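Local coordinates for protein staphylococcus aureus CymR (Staphylococcus aureus, PDB 3T8R) that regulates transcription as a thiol-based sensor of oxidation in stress resistance and the oxidative response, probably binding DNA as a dimer through winged helix-turn-helix domains, at residues 38-41 against 42-46; 70-74 against 75-79. All blocks are in the same frame, centred on the assembly; numbering follows the deposited sequence.

Contact 1 of 2, residues 38-41 against 42-46; sequences NNLS and DLYLE
S41 is the N-cap of helix 42-54, and its hydroxyl and carbonyl both reach into the first turn; residues 38-41 form the turn of the helix-turn-helix, between helix 31-37 and helix 42-54, by topology the probable recognition helix. The preceding helix ends in a Schellman motif with N39, at positive phi, as its C-prime residue. D42 is the first helical residue; its side chain touches K32 and A35 of helix 31-37, and its CB lies 3.7 Å from S41 C. L43 adds little more than its CB, 4.0 Å from S41 OG. Y44 meets both S41 and L40. Its backbone N donates to S41 OG over 3.0 Å, at an N-H...O angle of 151°, so the hydroxyl caps an amide of the first turn. S41 OG can do this because chi1 of 71° places it between the backbone N and the carbonyl carbon. The Y44 ring, its CG anti to its own N, swings back toward L40, where L40 CD2 approaches obliquely to 4.0 Å from Y44 CD2, and both side chains also touch helix 8-21. L45 then takes up the regular helical pattern: its N binds S41 O at 3.1 Å, and its CG rests 4.5 Å from L40 CD1.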
loop_
_atom_site.group_PDB
_atom_site.type_symbol
_atom_site.label_atom_id
_atom_site.label_comp_id
_atom_site.label_asym_id
_atom_site.label_seq_id
_atom_site.Cartn_x
_atom_site.Cartn_y
_atom_site.Cartn_z
ATOM N N ASN A 38 11.043 -20.027 -9.429
ATOM C CA ASN A 38 10.866 -18.768 -8.695
ATOM C C ASN A 38 11.925 -18.452 -7.641
ATOM O O ASN A 38 11.769 -17.537 -6.828
ATOM C CB ASN A 38 9.473 -18.735 -8.076
ATOM C CG ASN A 38 8.393 -18.722 -9.123
ATOM O OD1 ASN A 38 7.760 -19.737 -9.397
ATOM N ND2 ASN A 38 8.199 -17.569 -9.745
ATOM N N ASN A 39 13.015 -19.205 -7.674
ATOM C CA ASN A 39 14.129 -18.978 -6.774
ATOM C C ASN A 39 13.738 -19.034 -5.305
ATOM O O ASN A 39 14.095 -18.160 -4.529
ATOM C CB ASN A 39 14.785 -17.629 -7.070
ATOM C CG ASN A 39 16.216 -17.577 -6.613
ATOM O OD1 ASN A 39 16.856 -18.616 -6.451
ATOM N ND2 ASN A 39 16.739 -16.369 -6.417
ATOM N N LEU A 40 13.001 -20.073 -4.929
ATOM C CA LEU A 40 12.584 -20.269 -3.548
ATOM C C LEU A 40 13.024 -21.666 -3.146
ATOM O O LEU A 40 13.106 -22.547 -3.990
ATOM C CB LEU A 40 11.059 -20.267 -3.465
ATOM C CG LEU A 40 10.264 -19.099 -4.018
ATOM C CD1 LEU A 40 8.783 -19.458 -4.053
ATOM C CD2 LEU A 40 10.519 -17.898 -3.160
ATOM N N SER A 41 13.286 -21.879 -1.865
ATOM C CA SER A 41 13.495 -23.249 -1.384
ATOM C C SER A 41 12.185 -24.027 -1.426
ATOM O O SER A 41 11.109 -23.441 -1.281
ATOM C CB SER A 41 14.078 -23.257 0.029
ATOM O OG SER A 41 13.132 -22.831 0.990
ATOM N N ASP A 42 12.278 -25.344 -1.622
ATOM C CA ASP A 42 11.094 -26.203 -1.619
ATOM C C ASP A 42 10.404 -26.121 -0.267
ATOM O O ASP A 42 9.180 -26.200 -0.180
ATOM C CB ASP A 42 11.470 -27.659 -1.917
ATOM C CG ASP A 42 11.825 -27.886 -3.374
ATOM O OD1 ASP A 42 11.061 -28.586 -4.075
ATOM O OD2 ASP A 42 12.865 -27.364 -3.826
ATOM N N LEU A 43 11.196 -25.952 0.778
ATOM C CA LEU A 43 10.667 -25.878 2.131
ATOM C C LEU A 43 9.817 -24.623 2.306
ATOM O O LEU A 43 8.757 -24.662 2.932
ATOM C CB LEU A 43 11.813 -25.915 3.143
ATOM C CG LEU A 43 11.522 -26.083 4.637
ATOM C CD1 LEU A 43 10.887 -27.439 4.945
ATOM C CD2 LEU A 43 12.816 -25.892 5.430
ATOM N N TYR A 44 10.280 -23.507 1.746
ATOM C CA TYR A 44 9.525 -22.274 1.833
ATOM C C TYR A 44 8.231 -22.416 1.041
ATOM O O TYR A 44 7.180 -21.960 1.476
ATOM C CB TYR A 44 10.356 -21.101 1.308
ATOM C CG TYR A 44 9.651 -19.769 1.382
ATOM C CD1 TYR A 44 9.690 -19.005 2.540
ATOM C CD2 TYR A 44 8.956 -19.271 0.287
ATOM C CE1 TYR A 44 9.052 -17.777 2.608
ATOM C CE2 TYR A 44 8.309 -18.053 0.348
ATOM C CZ TYR A 44 8.361 -17.309 1.509
ATOM O OH TYR A 44 7.717 -16.089 1.562
ATOM N N LEU A 45 8.305 -23.073 -0.110
ATOM C CA LEU A 45 7.126 -23.251 -0.951
ATOM C C LEU A 45 6.096 -24.067 -0.180
ATOM O O LEU A 45 4.897 -23.812 -0.255
ATOM C CB LEU A 45 7.487 -23.976 -2.249
ATOM C CG LEU A 45 6.885 -23.495 -3.574
ATOM C CD1 LEU A 45 7.060 -24.553 -4.655
ATOM C CD2 LEU A 45 5.419 -23.101 -3.459
ATOM N N GLU A 46 6.584 -25.045 0.567
ATOM C CA GLU A 46 5.719 -25.910 1.357
ATOM C C GLU A 46 4.846 -25.113 2.315
ATOM O O GLU A 46 3.691 -25.466 2.547
ATOM C CB GLU A 46 6.559 -26.935 2.121
ATOM C CG GLU A 46 5.746 -27.922 2.938
ATOM C CD GLU A 46 4.781 -28.713 2.093
ATOM O OE1 GLU A 46 3.650 -28.965 2.565
ATOM O OE2 GLU A 46 5.152 -29.093 0.957
#

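Contact 2 of 2, residues 70-74 against 75-79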
loop_
_atom_site.group_PDB
_atom_site.type_symbol
_atom_site.label_atom_id
_atom_site.label_comp_id
_atom_site.label_asym_id
_atom_site.label_seq_id
_atom_site.Cartn_x
_atom_site.Cartn_y
_atom_site.Cartn_z
ATOM N N LEU A 70 -4.674 -26.889 -9.541
ATOM C CA LEU A 70 -5.829 -26.189 -9.013
ATOM C C LEU A 70 -6.934 -27.189 -8.693
ATOM O O LEU A 70 -7.160 -28.128 -9.442
ATOM C CB LEU A 70 -6.340 -25.228 -10.070
ATOM C CG LEU A 70 -6.324 -23.731 -9.811
ATOM C CD1 LEU A 70 -5.069 -23.259 -9.098
ATOM C CD2 LEU A 70 -6.513 -23.050 -11.141
ATOM N N ARG A 71 -7.617 -26.987 -7.577
ATOM C CA ARG A 71 -8.763 -27.803 -7.238
ATOM C C ARG A 71 -10.059 -27.063 -7.563
ATOM O O ARG A 71 -11.106 -27.681 -7.791
ATOM C CB ARG A 71 -8.718 -28.161 -5.756
ATOM C CG ARG A 71 -9.976 -28.824 -5.296
ATOM C CD ARG A 71 -9.966 -29.167 -3.827
ATOM N NE ARG A 71 -11.288 -29.671 -3.488
ATOM C CZ ARG A 71 -12.312 -28.888 -3.164
ATOM N NH1 ARG A 71 -12.145 -27.574 -3.109
ATOM N NH2 ARG A 71 -13.501 -29.418 -2.889
ATOM N N VAL A 72 -9.968 -25.736 -7.571
ATOM C CA VAL A 72 -11.069 -24.855 -7.894
ATOM C C VAL A 72 -10.666 -24.073 -9.137
ATOM O O VAL A 72 -9.504 -23.674 -9.266
ATOM C CB VAL A 72 -11.331 -23.903 -6.707
ATOM C CG1 VAL A 72 -12.037 -22.633 -7.149
ATOM C CG2 VAL A 72 -12.125 -24.652 -5.619
ATOM N N PRO A 73 -11.612 -23.859 -10.062
ATOM C CA PRO A 73 -11.285 -23.149 -11.307
ATOM C C PRO A 73 -10.780 -21.732 -11.076
ATOM O O PRO A 73 -11.217 -21.051 -10.146
ATOM C CB PRO A 73 -12.607 -23.142 -12.090
ATOM C CG PRO A 73 -13.659 -23.602 -11.132
ATOM C CD PRO A 73 -12.997 -24.362 -10.044
ATOM N N ALA A 74 -9.856 -21.301 -11.927
ATOM C CA ALA A 74 -9.206 -20.008 -11.753
ATOM C C ALA A 74 -10.189 -18.843 -11.731
ATOM O O ALA A 74 -9.953 -17.833 -11.051
ATOM C CB ALA A 74 -8.151 -19.788 -12.835
ATOM N N GLU A 75 -11.277 -18.973 -12.482
ATOM C CA GLU A 75 -12.248 -17.897 -12.598
ATOM C C GLU A 75 -13.020 -17.668 -11.302
ATOM O O GLU A 75 -13.680 -16.640 -11.139
ATOM C CB GLU A 75 -13.205 -18.130 -13.777
ATOM C CG GLU A 75 -14.234 -19.232 -13.579
ATOM C CD GLU A 75 -15.193 -19.344 -14.761
ATOM O OE1 GLU A 75 -15.517 -18.299 -15.359
ATOM O OE2 GLU A 75 -15.622 -20.469 -15.099
ATOM N N GLU A 76 -12.902 -18.603 -10.366
ATOM C CA GLU A 76 -13.587 -18.506 -9.079
ATOM C C GLU A 76 -12.701 -17.959 -7.967
ATOM O O GLU A 76 -13.150 -17.825 -6.827
ATOM C CB GLU A 76 -14.128 -19.883 -8.658
ATOM C CG GLU A 76 -15.272 -20.399 -9.520
ATOM C CD GLU A 76 -15.954 -21.634 -8.939
ATOM O OE1 GLU A 76 -15.403 -22.241 -8.005
ATOM O OE2 GLU A 76 -17.044 -21.998 -9.420
ATOM N N ILE A 77 -11.442 -17.652 -8.281
ATOM C CA ILE A 77 -10.482 -17.267 -7.254
ATOM C C ILE A 77 -9.955 -15.873 -7.544
ATOM O O ILE A 77 -9.555 -15.599 -8.670
ATOM C CB ILE A 77 -9.254 -18.195 -7.234
ATOM C CG1 ILE A 77 -9.678 -19.659 -7.081
ATOM C CG2 ILE A 77 -8.283 -17.787 -6.117
ATOM C CD1 ILE A 77 -8.525 -20.632 -7.154
ATOM N N SER A 78 -9.960 -15.004 -6.538
ATOM C CA SER A 78 -9.411 -13.655 -6.712
ATOM C C SER A 78 -8.016 -13.528 -6.103
ATOM O O SER A 78 -7.623 -14.295 -5.222
ATOM C CB SER A 78 -10.334 -12.589 -6.104
ATOM O OG SER A 78 -10.235 -12.590 -4.689
ATOM N N ALA A 79 -7.254 -12.558 -6.599
ATOM C CA ALA A 79 -5.932 -12.298 -6.049
ATOM C C ALA A 79 -6.076 -11.980 -4.569
ATOM O O ALA A 79 -5.247 -12.372 -3.740
ATOM C CB ALA A 79 -5.298 -11.161 -6.784
#
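E76 lies across V72 and P73 where the chain makes a short 3-10 turn, through A74, E75 and E76, on its way from strand 67-70 to helix 79-87. Its CB sits 3.5 Å from P73 O and also touches V72 CG1. CG runs past the P73 CG corner of the proline ring, and E76 CD comes to 3.7 Å from P73 CG. At the tip, OE1 ends 3.5 Å from V72 CG1 and also meets P73 CD, while E76 OE2 has P73 CG as its nearest partner across the contact, at 4.1 Å. This path follows from the E76 CG lying beside the backbone N (E76 chi1 -69°) and a chain extended beyond it, so that the E76 side chain crosses that of V72 at about a right angle.

Two backbone bonds, each spanning three residues, fix the turn. E76 N donates to P73 O at 3.0 Å and I77 N to A74 O at 3.2 Å. On the buried side, I77 CG1 packs 3.8 Å from V72 CG1, and the isoleucine reaches M17 and I82, while A74 meets A21 and L123. Across the contact the E76 carboxylate meets carbon atoms alone, so its part here is van der Waals packing of an exposed acid against apolar groups; the two hydrogen bonds across the contact are main-chain ones, and E24 OE2 takes A74 N from outside.

From the N terminus, the chain passes through helix 8-21 and helix 31-37 before contact 1 turns it into helix 42-54. It then runs through strands 58-60 and 67-70, the hairpin of the wing, and contact 2 leads it from the second of these strands toward helix 79-87. Each contact closes a tight local turn; the two follow in series, neither enclosing nor crossing the other, with centres 22 Å apart and nearest atoms about 12 Å apart. Helix 8-21 is common ground: contact 1 packs on it through L40 and Y44, contact 2 through L70, A74 and I77. Contact 1 also packs on helix 31-37 through D42 and L45, and contact 2 on helix 123-127 through A74 and E75.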